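Local coordinates for protein polymerase cofactor VP35 (Reston ebolavirus, PDB 3L2A) that suppresses the host interferon response and acts as a polymerase cofactor in viral RNA synthesis, with this interferon inhibitory domain probably binding RNA, at residues P81-R87 against V114-Q120; L13-Y18 against V32-C36; E51-S55 against Q68-V73; A27-L31 against L125-I129; F76-P81 against P107-R111. One frame throughout, in Å; residues are numbered along the deposited sequence.

Contact 1: residues P81-R87 against V114-Q120; sequences PPIIHIR and VCLFKMQ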
# COMPACT_ATOMS: atom_id res chain seq x y z
N PRO A 81 1.86 -8.72 -3.60
CA PRO A 81 0.88 -8.10 -2.72
C PRO A 81 0.54 -9.11 -1.62
O PRO A 81 0.37 -10.29 -1.92
CB PRO A 81 -0.34 -7.88 -3.64
CG PRO A 81 0.16 -8.00 -5.04
CD PRO A 81 1.38 -8.89 -4.98
N PRO A 82 0.46 -8.65 -0.35
CA PRO A 82 0.20 -9.58 0.75
C PRO A 82 -1.22 -10.14 0.69
O PRO A 82 -2.13 -9.43 0.26
CB PRO A 82 0.35 -8.71 2.00
CG PRO A 82 0.12 -7.30 1.51
CD PRO A 82 0.65 -7.26 0.12
N ILE A 83 -1.38 -11.40 1.10
CA ILE A 83 -2.70 -12.00 1.25
C ILE A 83 -3.23 -11.62 2.63
O ILE A 83 -2.53 -11.81 3.65
CB ILE A 83 -2.64 -13.53 1.09
CG1 ILE A 83 -2.13 -13.90 -0.31
CG2 ILE A 83 -4.02 -14.16 1.36
CD1 ILE A 83 -1.76 -15.39 -0.50
N ILE A 84 -4.44 -11.08 2.68
CA ILE A 84 -5.10 -10.76 3.93
C ILE A 84 -6.37 -11.62 4.02
O ILE A 84 -7.27 -11.49 3.20
CB ILE A 84 -5.42 -9.25 4.00
CG1 ILE A 84 -4.12 -8.43 3.86
CG2 ILE A 84 -6.15 -8.90 5.28
CD1 ILE A 84 -4.33 -6.93 3.73
N HIS A 85 -6.43 -12.52 5.01
CA HIS A 85 -7.58 -13.41 5.16
C HIS A 85 -8.74 -12.70 5.83
O HIS A 85 -8.58 -12.11 6.90
CB HIS A 85 -7.20 -14.65 5.96
CG HIS A 85 -6.25 -15.56 5.25
ND1 HIS A 85 -4.89 -15.33 5.21
CD2 HIS A 85 -6.46 -16.69 4.55
CE1 HIS A 85 -4.31 -16.28 4.52
NE2 HIS A 85 -5.24 -17.13 4.10
N ILE A 86 -9.92 -12.77 5.20
CA ILE A 86 -11.11 -12.11 5.73
C ILE A 86 -12.33 -13.02 5.70
O ILE A 86 -12.44 -13.91 4.83
CB ILE A 86 -11.45 -10.76 5.02
CG1 ILE A 86 -11.68 -10.99 3.52
CG2 ILE A 86 -10.39 -9.67 5.32
CD1 ILE A 86 -12.37 -9.85 2.85
N ARG A 87 -13.26 -12.77 6.62
CA ARG A 87 -14.41 -13.64 6.85
C ARG A 87 -15.59 -13.41 5.88
O ARG A 87 -16.33 -14.35 5.57
CB ARG A 87 -14.82 -13.51 8.33
CG ARG A 87 -16.25 -13.83 8.68
CD ARG A 87 -16.69 -12.99 9.87
NE ARG A 87 -16.86 -11.58 9.51
CZ ARG A 87 -18.00 -11.04 9.10
NH1 ARG A 87 -19.10 -11.78 9.00
NH2 ARG A 87 -18.05 -9.75 8.78
N VAL A 114 -2.74 -3.71 -4.44
CA VAL A 114 -2.33 -3.38 -3.09
C VAL A 114 -2.20 -4.61 -2.19
O VAL A 114 -1.21 -4.78 -1.46
CB VAL A 114 -3.31 -2.33 -2.47
CG1 VAL A 114 -2.91 -1.97 -1.03
CG2 VAL A 114 -3.35 -1.08 -3.35
N CYS A 115 -3.22 -5.46 -2.20
CA CYS A 115 -3.23 -6.63 -1.37
C CYS A 115 -4.28 -7.55 -1.95
O CYS A 115 -5.02 -7.15 -2.86
CB CYS A 115 -3.53 -6.27 0.08
SG CYS A 115 -5.19 -5.52 0.35
N LEU A 116 -4.32 -8.77 -1.44
CA LEU A 116 -5.30 -9.75 -1.90
C LEU A 116 -6.10 -10.17 -0.69
O LEU A 116 -5.54 -10.59 0.31
CB LEU A 116 -4.58 -10.96 -2.47
CG LEU A 116 -3.51 -10.68 -3.52
CD1 LEU A 116 -2.88 -11.98 -3.95
CD2 LEU A 116 -4.10 -9.97 -4.72
N PHE A 117 -7.42 -10.03 -0.78
CA PHE A 117 -8.28 -10.43 0.31
C PHE A 117 -8.76 -11.83 -0.02
O PHE A 117 -9.48 -12.01 -0.99
CB PHE A 117 -9.49 -9.50 0.42
CG PHE A 117 -9.15 -8.11 0.88
CD1 PHE A 117 -9.26 -7.04 0.00
CD2 PHE A 117 -8.74 -7.88 2.19
CE1 PHE A 117 -8.98 -5.74 0.42
CE2 PHE A 117 -8.44 -6.58 2.63
CZ PHE A 117 -8.56 -5.51 1.74
N LYS A 118 -8.34 -12.80 0.78
CA LYS A 118 -8.79 -14.17 0.55
C LYS A 118 -9.99 -14.49 1.42
O LYS A 118 -9.91 -14.46 2.65
CB LYS A 118 -7.67 -15.18 0.81
CG LYS A 118 -8.13 -16.62 0.68
CD LYS A 118 -7.02 -17.52 0.22
CE LYS A 118 -7.55 -18.91 -0.13
NZ LYS A 118 -6.41 -19.75 -0.59
N MET A 119 -11.11 -14.79 0.76
CA MET A 119 -12.33 -15.04 1.52
C MET A 119 -12.62 -16.52 1.74
O MET A 119 -11.86 -17.41 1.32
CB MET A 119 -13.50 -14.29 0.85
CG MET A 119 -13.27 -12.77 0.76
SD MET A 119 -14.43 -11.87 -0.26
CE MET A 119 -14.19 -12.70 -1.84
N GLN A 120 -13.68 -16.79 2.49
CA GLN A 120 -13.99 -18.15 2.91
C GLN A 120 -14.27 -19.13 1.77
O GLN A 120 -13.83 -20.29 1.84
CB GLN A 120 -15.11 -18.15 3.95
CG GLN A 120 -14.73 -17.39 5.22
CD GLN A 120 -15.78 -17.62 6.38
OE1 GLN A 120 -15.24 -17.59 7.58
NE2 GLN A 120 -17.25 -17.91 6.05
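I84 carries CG1 beside its own backbone N (chi1 -58°), and its extended second torsion takes I84 CD1 on to within 3.8 Å of C115 SG. I86 adopts a different first torsion, with CG1 between backbone N and carbonyl carbon (chi1 59°), and lies alongside M119, I86 CG1 to M119 CG being 3.6 Å. I84 and C115 belong to a parallel strand pair at one edge of a mixed four-stranded sheet, the short strand 83-85 being outermost; I86 and M119 follow just beyond its end. The ladder staggers as parallel strands do: I84 bonds to both L116 and K118, donating its N-H, with I84 N 2.7 Å from L116 O, and receiving K118 N on I84 O at 3.0 Å. The first is nearly straight, 174° at the hydrogen. P82, which has no N-H, uses its carbonyl, P82 O taking L116 N at 2.8 Å; I86 N to K118 O closes the ladder. Beta-branched isoleucines suit the extended backbone. I83, L116 and K118 share one face, and I83 CG2 rests 3.8 Å from K118 CB. I84 and F117 run side by side on the other, and C115 SG sits 3.6 Å above the plane of the F117 ring, offset toward its rim.

Contact 2: residues L13-Y18 against V32-C36; sequences LKEIMY and VQVIC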
# COMPACT_ATOMS: atom_id res chain seq x y z
N LEU A 13 6.42 6.49 10.15
CA LEU A 13 6.19 6.65 8.71
C LEU A 13 4.71 6.52 8.33
O LEU A 13 4.19 7.31 7.54
CB LEU A 13 7.06 5.69 7.89
CG LEU A 13 6.99 5.92 6.39
CD1 LEU A 13 7.46 7.32 5.99
CD2 LEU A 13 7.86 4.84 5.75
N LYS A 14 4.03 5.52 8.91
CA LYS A 14 2.59 5.36 8.71
C LYS A 14 1.87 6.65 9.10
O LYS A 14 1.00 7.14 8.37
CB LYS A 14 2.07 4.18 9.52
CG LYS A 14 0.56 3.98 9.39
CD LYS A 14 0.05 2.95 10.35
CE LYS A 14 -1.46 2.95 10.37
NZ LYS A 14 -1.98 1.68 10.96
N GLU A 15 2.24 7.23 10.24
CA GLU A 15 1.59 8.44 10.74
C GLU A 15 1.80 9.60 9.80
O GLU A 15 0.83 10.30 9.48
CB GLU A 15 2.10 8.76 12.15
CG GLU A 15 1.60 7.78 13.19
CD GLU A 15 2.16 8.06 14.59
OE1 GLU A 15 3.03 8.95 14.72
OE2 GLU A 15 1.70 7.40 15.56
N ILE A 16 3.03 9.80 9.32
CA ILE A 16 3.30 10.84 8.31
C ILE A 16 2.43 10.64 7.05
O ILE A 16 1.86 11.60 6.50
CB ILE A 16 4.79 10.85 7.90
CG1 ILE A 16 5.64 11.46 9.03
CG2 ILE A 16 5.02 11.62 6.59
CD1 ILE A 16 7.14 11.27 8.85
N MET A 17 2.36 9.41 6.58
CA MET A 17 1.62 9.14 5.33
C MET A 17 0.11 9.32 5.55
O MET A 17 -0.60 9.87 4.69
CB MET A 17 1.96 7.75 4.79
CG MET A 17 3.40 7.67 4.29
SD MET A 17 3.77 6.00 3.78
CE MET A 17 5.28 6.27 2.84
N TYR A 18 -0.40 8.86 6.70
CA TYR A 18 -1.82 9.04 7.04
C TYR A 18 -2.20 10.51 7.22
O TYR A 18 -3.33 10.91 6.94
CB TYR A 18 -2.20 8.28 8.31
CG TYR A 18 -2.68 6.86 8.14
CD1 TYR A 18 -2.16 6.03 7.17
CD2 TYR A 18 -3.65 6.33 9.00
CE1 TYR A 18 -2.58 4.71 7.03
CE2 TYR A 18 -4.09 5.01 8.87
CZ TYR A 18 -3.55 4.21 7.88
OH TYR A 18 -3.95 2.90 7.76
N VAL A 32 -0.54 2.29 2.38
CA VAL A 32 0.45 2.76 3.38
C VAL A 32 0.83 1.59 4.29
O VAL A 32 1.99 1.36 4.56
CB VAL A 32 -0.13 3.90 4.19
CG1 VAL A 32 0.69 4.17 5.51
CG2 VAL A 32 -0.21 5.19 3.33
N GLN A 33 -0.18 0.84 4.75
CA GLN A 33 0.12 -0.30 5.63
C GLN A 33 0.99 -1.36 4.95
O GLN A 33 1.93 -1.90 5.57
CB GLN A 33 -1.17 -0.93 6.13
CG GLN A 33 -2.01 0.06 6.89
CD GLN A 33 -3.40 -0.47 7.16
OE1 GLN A 33 -3.56 -1.60 7.62
NE2 GLN A 33 -4.40 0.35 6.88
N VAL A 34 0.68 -1.64 3.69
CA VAL A 34 1.39 -2.64 2.89
C VAL A 34 2.83 -2.19 2.71
O VAL A 34 3.76 -2.97 2.90
CB VAL A 34 0.69 -2.86 1.53
CG1 VAL A 34 1.59 -3.63 0.54
CG2 VAL A 34 -0.70 -3.60 1.71
N ILE A 35 3.00 -0.92 2.35
CA ILE A 35 4.36 -0.35 2.11
C ILE A 35 5.15 -0.33 3.40
O ILE A 35 6.34 -0.69 3.41
CB ILE A 35 4.21 1.07 1.54
CG1 ILE A 35 3.75 0.97 0.07
CG2 ILE A 35 5.50 1.90 1.68
CD1 ILE A 35 3.40 2.36 -0.57
N CYS A 36 4.52 0.10 4.49
CA CYS A 36 5.26 0.16 5.75
C CYS A 36 5.66 -1.23 6.28
O CYS A 36 6.74 -1.38 6.85
CB CYS A 36 4.53 0.94 6.83
SG CYS A 36 4.46 2.67 6.46
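V32 fills the middle of this helix pair, and both of its methyls meet M17. V32 CG2 lies 3.7 Å from M17 CB, the two side chains passing head to tail. With CG1 anti to the backbone N (chi1 164°), V32 also sets that methyl 3.6 Å from Y18 CE1 and 3.9 Å from K14 CG. A turn further along, the compact thiol of C36 packs against L13 and the K14 backbone: C36 SG is 4.1 Å from L13 CD2 and 3.8 Å from K14 N. The long, flexible M17 also reaches L66 and I69 of helix 62-72. Outward, K14 stretches its aliphatic chain over the Y18 ring, with CE above one face, and so can carry its ammonium group to the rim. Y18 keeps a greasy ring inside and a hydroxyl at the polar edge; Q33 NE2 meets Y18 OH at 2.7 Å, near the ring plane, but the angle at the hydrogen is only 121° and the bond is weak. NE2 also makes a weak bond to H29 O. The segments run roughly antiparallel, at 151°, an apolar seam with a polar rim characteristic of a helical bundle, here that of the VP35 interferon inhibitory domain.

Contact 3: residues E51-S55 against Q68-V73; sequences EFQAS and QITKRV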
# COMPACT_ATOMS: atom_id res chain seq x y z
N GLU A 51 11.79 8.68 -0.82
CA GLU A 51 11.03 8.77 -2.08
C GLU A 51 9.69 9.48 -1.90
O GLU A 51 9.23 10.24 -2.77
CB GLU A 51 10.85 7.36 -2.63
CG GLU A 51 12.14 6.82 -3.18
CD GLU A 51 12.55 7.48 -4.48
OE1 GLU A 51 11.78 8.32 -5.01
OE2 GLU A 51 13.65 7.15 -4.97
N PHE A 52 9.05 9.22 -0.76
CA PHE A 52 7.78 9.90 -0.44
C PHE A 52 8.03 11.40 -0.41
O PHE A 52 7.33 12.17 -1.04
CB PHE A 52 7.25 9.42 0.91
CG PHE A 52 5.88 9.94 1.24
CD1 PHE A 52 4.78 9.51 0.49
CD2 PHE A 52 5.68 10.83 2.30
CE1 PHE A 52 3.48 9.97 0.80
CE2 PHE A 52 4.39 11.29 2.62
CZ PHE A 52 3.29 10.85 1.87
N GLN A 53 9.03 11.83 0.35
CA GLN A 53 9.34 13.25 0.45
C GLN A 53 9.70 13.87 -0.90
O GLN A 53 9.30 15.01 -1.20
CB GLN A 53 10.54 13.42 1.37
CG GLN A 53 10.24 13.44 2.84
CD GLN A 53 11.34 14.24 3.61
OE1 GLN A 53 12.51 13.99 3.42
NE2 GLN A 53 10.94 15.23 4.41
N ALA A 54 10.51 13.16 -1.68
CA ALA A 54 10.97 13.68 -2.96
C ALA A 54 9.79 13.84 -3.91
O ALA A 54 9.76 14.78 -4.69
CB ALA A 54 12.02 12.79 -3.57
N SER A 55 8.81 12.93 -3.83
CA SER A 55 7.66 13.02 -4.72
C SER A 55 6.77 14.17 -4.35
O SER A 55 6.27 14.89 -5.23
CB SER A 55 6.87 11.70 -4.73
OG SER A 55 7.66 10.70 -5.36
N GLN A 68 4.18 6.18 -6.85
CA GLN A 68 5.56 6.29 -7.32
C GLN A 68 6.50 5.42 -6.51
O GLN A 68 7.42 4.81 -7.06
CB GLN A 68 5.98 7.76 -7.37
CG GLN A 68 5.16 8.58 -8.39
CD GLN A 68 5.26 8.12 -9.84
OE1 GLN A 68 4.61 7.16 -10.26
NE2 GLN A 68 6.02 8.87 -10.64
N ILE A 69 6.28 5.34 -5.20
CA ILE A 69 7.07 4.43 -4.34
C ILE A 69 7.02 3.03 -4.89
O ILE A 69 8.07 2.37 -5.03
CB ILE A 69 6.63 4.46 -2.85
CG1 ILE A 69 7.04 5.80 -2.20
CG2 ILE A 69 7.18 3.23 -2.07
CD1 ILE A 69 6.25 6.18 -0.91
N THR A 70 5.83 2.56 -5.24
CA THR A 70 5.67 1.16 -5.70
C THR A 70 6.41 0.90 -7.00
O THR A 70 6.87 -0.22 -7.25
CB THR A 70 4.21 0.73 -5.83
OG1 THR A 70 3.57 1.42 -6.91
CG2 THR A 70 3.45 0.97 -4.50
N LYS A 71 6.57 1.95 -7.79
CA LYS A 71 7.25 1.89 -9.09
C LYS A 71 8.77 2.12 -9.01
O LYS A 71 9.53 1.59 -9.84
CB LYS A 71 6.63 2.94 -10.02
CG LYS A 71 5.19 2.57 -10.44
CD LYS A 71 4.41 3.77 -10.97
CE LYS A 71 5.01 4.38 -12.22
NZ LYS A 71 4.32 5.69 -12.54
N ARG A 72 9.22 2.91 -8.05
CA ARG A 72 10.63 3.30 -8.03
C ARG A 72 11.46 2.33 -7.19
O ARG A 72 12.58 1.99 -7.57
CB ARG A 72 10.79 4.73 -7.53
CG ARG A 72 10.15 5.76 -8.45
CD ARG A 72 10.40 7.18 -7.99
NE ARG A 72 9.66 8.12 -8.83
CZ ARG A 72 9.26 9.33 -8.45
NH1 ARG A 72 9.53 9.79 -7.24
NH2 ARG A 72 8.59 10.08 -9.31
N VAL A 73 10.89 1.88 -6.08
CA VAL A 73 11.66 1.15 -5.07
C VAL A 73 11.61 -0.34 -5.40
O VAL A 73 10.53 -0.93 -5.38
CB VAL A 73 11.12 1.45 -3.65
CG1 VAL A 73 11.97 0.75 -2.61
CG2 VAL A 73 11.09 2.98 -3.37
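E51 and S55 face R72 where helix 45-57 packs against the last turns of helix 62-72, two members of the helical bundle of this domain, whose segments here run at 121° to each other. E51 O has two donors, both from its own helix. It accepts the helical N-H of S55, S55 N to E51 O being 2.9 Å, and also the S55 hydroxyl, at 3.1 Å from S55 OG to E51 O. The two donors approach from opposite faces of the carbonyl plane, so they do not compete for space. Serine suits this position: with chi1 -68° its short side chain folds back to the preceding turn and the hydroxyl proton is spent there. R72 adopts two conformers, and its ties across the contact hold for one of them. In that one R72 NH1 lies 2.8 Å from S55 OG and makes a weak salt bridge with E51, R72 NH1 to E51 OE1 being 3.5 Å; the carboxylate oxygen comes in near the guanidinium plane, at its edge, although the two planar groups are 60° apart. Arginine is long enough to reach across and flat enough to rest on Q68, whose CB lies 3.8 Å above the centre of the guanidinium. The carbonyl end of the Q68 amide is held by K71, whose NZ donates to Q68 OE1 at 2.7 Å, along a lone pair of the amide oxygen. Beneath this polar layer the contact turns apolar. E51 CB and CG brush I69 and V73, and F52, which also packs on M17, receives the tip of the isoleucine, I69 CD1 standing 3.8 Å from F52 CB.

Contact 4: residues A27-L31 against L125-I129; sequences AFHQL and LGLKI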
# COMPACT_ATOMS: atom_id res chain seq x y z
N ALA A 27 -8.19 2.84 -0.17
CA ALA A 27 -7.24 1.91 -0.76
C ALA A 27 -5.81 2.43 -0.50
O ALA A 27 -4.87 1.64 -0.39
CB ALA A 27 -7.51 1.73 -2.27
N PHE A 28 -5.67 3.74 -0.37
CA PHE A 28 -4.35 4.33 -0.08
C PHE A 28 -3.93 4.15 1.36
O PHE A 28 -2.72 4.00 1.65
CB PHE A 28 -4.31 5.80 -0.52
CG PHE A 28 -4.32 5.94 -2.00
CD1 PHE A 28 -3.15 5.75 -2.74
CD2 PHE A 28 -5.52 6.18 -2.68
CE1 PHE A 28 -3.14 5.84 -4.14
CE2 PHE A 28 -5.53 6.25 -4.07
CZ PHE A 28 -4.36 6.09 -4.81
N HIS A 29 -4.90 4.17 2.28
CA HIS A 29 -4.58 3.80 3.67
C HIS A 29 -4.08 2.37 3.71
O HIS A 29 -3.08 2.08 4.37
CB HIS A 29 -5.80 3.97 4.55
CG HIS A 29 -6.15 5.40 4.80
ND1 HIS A 29 -7.01 6.11 3.99
CD2 HIS A 29 -5.76 6.25 5.78
CE1 HIS A 29 -7.13 7.34 4.45
NE2 HIS A 29 -6.38 7.46 5.53
N GLN A 30 -4.75 1.48 2.97
CA GLN A 30 -4.30 0.08 2.93
C GLN A 30 -2.90 -0.01 2.31
O GLN A 30 -2.03 -0.75 2.81
CB GLN A 30 -5.29 -0.81 2.18
CG GLN A 30 -4.91 -2.28 2.24
CD GLN A 30 -4.92 -2.84 3.65
OE1 GLN A 30 -3.89 -3.28 4.17
NE2 GLN A 30 -6.08 -2.81 4.29
N LEU A 31 -2.68 0.78 1.25
CA LEU A 31 -1.35 0.82 0.61
C LEU A 31 -0.26 1.29 1.54
O LEU A 31 0.83 0.72 1.52
CB LEU A 31 -1.39 1.64 -0.68
CG LEU A 31 -0.09 1.63 -1.50
CD1 LEU A 31 0.46 0.23 -1.85
CD2 LEU A 31 -0.29 2.47 -2.73
N LEU A 125 -10.20 -11.50 -3.85
CA LEU A 125 -10.45 -10.21 -4.48
C LEU A 125 -9.22 -9.39 -4.26
O LEU A 125 -8.79 -9.22 -3.12
CB LEU A 125 -11.63 -9.50 -3.83
CG LEU A 125 -13.04 -9.92 -4.20
CD1 LEU A 125 -14.04 -9.32 -3.23
CD2 LEU A 125 -13.37 -9.52 -5.63
N GLY A 126 -8.64 -8.88 -5.34
CA GLY A 126 -7.47 -8.01 -5.19
C GLY A 126 -7.97 -6.58 -5.03
O GLY A 126 -8.97 -6.20 -5.63
N LEU A 127 -7.26 -5.80 -4.22
CA LEU A 127 -7.53 -4.38 -4.09
C LEU A 127 -6.61 -3.67 -5.06
O LEU A 127 -5.40 -3.88 -5.04
CB LEU A 127 -7.18 -3.94 -2.67
CG LEU A 127 -7.37 -2.47 -2.33
CD1 LEU A 127 -8.85 -2.13 -2.45
CD2 LEU A 127 -6.87 -2.21 -0.93
N LYS A 128 -7.19 -2.84 -5.91
CA LYS A 128 -6.47 -2.33 -7.06
C LYS A 128 -6.66 -0.83 -7.18
O LYS A 128 -7.79 -0.34 -7.16
CB LYS A 128 -6.98 -3.09 -8.30
CG LYS A 128 -6.47 -2.65 -9.68
CD LYS A 128 -5.04 -3.05 -9.94
CE LYS A 128 -4.73 -3.01 -11.46
NZ LYS A 128 -4.55 -1.63 -12.01
N ILE A 129 -5.57 -0.10 -7.33
CA ILE A 129 -5.66 1.32 -7.71
C ILE A 129 -5.08 1.57 -9.09
O ILE A 129 -5.16 2.67 -9.64
CB ILE A 129 -4.92 2.21 -6.72
CG1 ILE A 129 -3.48 1.71 -6.54
CG2 ILE A 129 -5.68 2.24 -5.41
CD1 ILE A 129 -2.56 2.68 -5.89
OXT ILE A 129 -4.47 0.69 -9.68
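A27 O accepts the N-H of L31 at 2.9 Å from L31 N, an ordinary helical bond that joins two residues lying against segment 125-129. On that face of helix 27-41 A27 is small enough to let the strand come near, and its CB touches both I129 CG2, at 3.7 Å, and L127 CD1, at 4.1 Å. I129, the last residue of the chain, has CG1 placed between backbone N and carbonyl carbon (chi1 53°), which directs CD1 toward the F28 and L31 side chains; there I129 CD1 meets F28 CE1 at 3.7 Å and L31 CD2 at 3.9 Å. Its other branch, CG2, lies over one face of the F28 ring, so a broad aromatic receives two methyls at once. L127, on the same side of the strand, spreads its methyls: CD1 goes to A27, while L127 CD2 lies 3.7 Å from Q30 CG. Glutamine serves two purposes here, since CB and CG pack on the leucine whereas OE1 hydrogen-bonds to a bound glycerol, probably from the crystallisation liquor. K128 points away from the helix, forming a salt bridge from K128 NZ to I129 OXT at 3.3 Å, a hydrogen bond to R111 O and a cation-pi contact with W113. No hydrogen bond crosses between helix and strand: the two halves of the domain are held here by close apolar fit, and the charge of the C-terminus is probably balanced in part by the neighbouring K128.

Contact 5: residues F76-P81 against P107-R111; sequences FQDVPP and PKIDR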
# COMPACT_ATOMS: atom_id res chain seq x y z
N PHE A 76 9.27 -3.58 -4.28
CA PHE A 76 7.86 -3.72 -4.65
C PHE A 76 7.66 -4.47 -5.94
O PHE A 76 6.54 -4.81 -6.29
CB PHE A 76 7.14 -2.36 -4.61
CG PHE A 76 7.13 -1.78 -3.24
CD1 PHE A 76 6.34 -2.36 -2.25
CD2 PHE A 76 7.94 -0.68 -2.93
CE1 PHE A 76 6.33 -1.85 -0.96
CE2 PHE A 76 7.94 -0.17 -1.63
CZ PHE A 76 7.15 -0.74 -0.66
N GLN A 77 8.77 -4.77 -6.60
CA GLN A 77 8.79 -5.72 -7.70
C GLN A 77 9.21 -7.11 -7.20
O GLN A 77 8.84 -8.12 -7.80
CB GLN A 77 9.71 -5.21 -8.81
CG GLN A 77 9.07 -4.10 -9.63
CD GLN A 77 10.08 -3.17 -10.23
OE1 GLN A 77 10.89 -2.56 -9.51
NE2 GLN A 77 10.04 -3.02 -11.56
N ASP A 78 9.98 -7.14 -6.10
CA ASP A 78 10.57 -8.37 -5.55
C ASP A 78 9.53 -9.16 -4.72
O ASP A 78 9.68 -10.36 -4.52
CB ASP A 78 11.75 -8.06 -4.59
CG ASP A 78 12.98 -7.34 -5.26
OD1 ASP A 78 13.14 -7.35 -6.51
OD2 ASP A 78 13.81 -6.77 -4.48
N VAL A 79 8.51 -8.47 -4.20
CA VAL A 79 7.60 -9.06 -3.19
C VAL A 79 6.16 -8.98 -3.71
O VAL A 79 5.79 -7.96 -4.29
CB VAL A 79 7.73 -8.27 -1.84
CG1 VAL A 79 6.65 -8.65 -0.86
CG2 VAL A 79 9.10 -8.50 -1.21
N PRO A 80 5.35 -10.04 -3.49
CA PRO A 80 3.95 -9.96 -3.95
C PRO A 80 3.04 -9.10 -3.07
O PRO A 80 3.34 -8.87 -1.91
CB PRO A 80 3.50 -11.42 -3.88
CG PRO A 80 4.31 -12.00 -2.76
CD PRO A 80 5.66 -11.35 -2.88
N PRO A 81 1.86 -8.72 -3.60
CA PRO A 81 0.88 -8.10 -2.72
C PRO A 81 0.54 -9.11 -1.62
O PRO A 81 0.37 -10.29 -1.92
CB PRO A 81 -0.34 -7.88 -3.64
CG PRO A 81 0.16 -8.00 -5.04
CD PRO A 81 1.38 -8.89 -4.98
N PRO A 107 -0.27 -11.02 -9.59
CA PRO A 107 -0.50 -9.59 -9.38
C PRO A 107 0.74 -8.91 -8.82
O PRO A 107 1.46 -9.48 -7.98
CB PRO A 107 -1.64 -9.58 -8.36
CG PRO A 107 -1.49 -10.82 -7.62
CD PRO A 107 -1.02 -11.84 -8.63
N LYS A 108 1.02 -7.72 -9.33
CA LYS A 108 2.22 -6.99 -8.96
C LYS A 108 1.85 -5.71 -8.26
O LYS A 108 1.01 -4.96 -8.73
CB LYS A 108 3.07 -6.71 -10.21
CG LYS A 108 3.63 -7.98 -10.90
CD LYS A 108 4.79 -8.61 -10.10
CE LYS A 108 4.31 -9.65 -9.07
NZ LYS A 108 5.23 -9.77 -7.89
N ILE A 109 2.49 -5.44 -7.12
CA ILE A 109 2.26 -4.18 -6.42
C ILE A 109 2.48 -2.96 -7.33
O ILE A 109 1.70 -2.02 -7.27
CB ILE A 109 3.10 -4.08 -5.13
CG1 ILE A 109 2.72 -5.24 -4.18
CG2 ILE A 109 2.91 -2.72 -4.45
CD1 ILE A 109 3.64 -5.37 -2.99
N ASP A 110 3.51 -2.98 -8.18
CA ASP A 110 3.82 -1.81 -9.03
C ASP A 110 2.81 -1.58 -10.17
O ASP A 110 2.82 -0.52 -10.81
CB ASP A 110 5.29 -1.80 -9.52
CG ASP A 110 5.54 -2.71 -10.72
OD1 ASP A 110 6.63 -2.58 -11.32
OD2 ASP A 110 4.68 -3.55 -11.04
N ARG A 111 1.93 -2.55 -10.38
CA ARG A 111 0.82 -2.39 -11.31
C ARG A 111 -0.49 -1.97 -10.62
O ARG A 111 -1.53 -1.86 -11.27
CB ARG A 111 0.61 -3.65 -12.14
CG ARG A 111 1.80 -3.98 -13.01
CD ARG A 111 1.49 -5.14 -13.92
NE ARG A 111 2.60 -5.44 -14.82
CZ ARG A 111 2.52 -6.29 -15.84
NH1 ARG A 111 1.38 -6.92 -16.10
NH2 ARG A 111 3.59 -6.51 -16.61
O HOH W 1 4.78 -7.19 -6.60
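I109 threads between helix 75-78 and the prolines that follow it, and its carbons meet F76, P81, V79 and P80 in turn. I109 CB stands 3.7 Å from F76 O. I109 CG2 branches to the F76 ring, 4.1 Å from CD1 of F76, while I109 CG1 passes P81 and comes 3.6 Å from P81 N, an atom that as a proline nitrogen has no hydrogen to satisfy. I109 CD1 ends beside the V79 and P80 carbonyls, 3.6 Å from V79 O. A branched apolar side chain suits this spot, since it fills the bend without competing for polar partners. V79 O and F76 O are served by a bridging water, which donates to V79 O at 2.6 Å and to F76 O, and accepts from I109 N and from K108 NZ, the latter at 2.9 Å. Bends at chi2 (-74°) and chi3 (90°) curl the K108 chain back, bringing the ammonium group to that water, whose four bonds use both its donors and both its acceptor sites. At one margin D110 OD1 lies 3.3 Å from Q77 CG; at the other, P81 CD sits 3.1 Å from P107 O. A 3-10 turn, with R111 N bonded to K108 O, shapes the loop before strand 113-118. The whole is a water-bridged loop packed against a helix end, at the junction where the helical and sheet parts of the domain meet.

Overall arrangement
Contacts 2 and 3 lie in the helical part of the domain and are joined by M17, which packs on both F52 and I69; each has an apolar seam with a polar rim, but only contact 3 adds a salt bridge. Contacts 1 and 3 lie farthest from the centre, and contact 1 is a backbone ladder at the sheet edge, partly open. Contact 4 lies nearest the centre of the chain and sets helix 27-41, also used by contact 2, on the sheet of contact 1, through side chains alone. Contact 5 shares P81 with contact 1, touches helix 62-72 of contact 3, and is the one where a water supplies the polar bonds between segments.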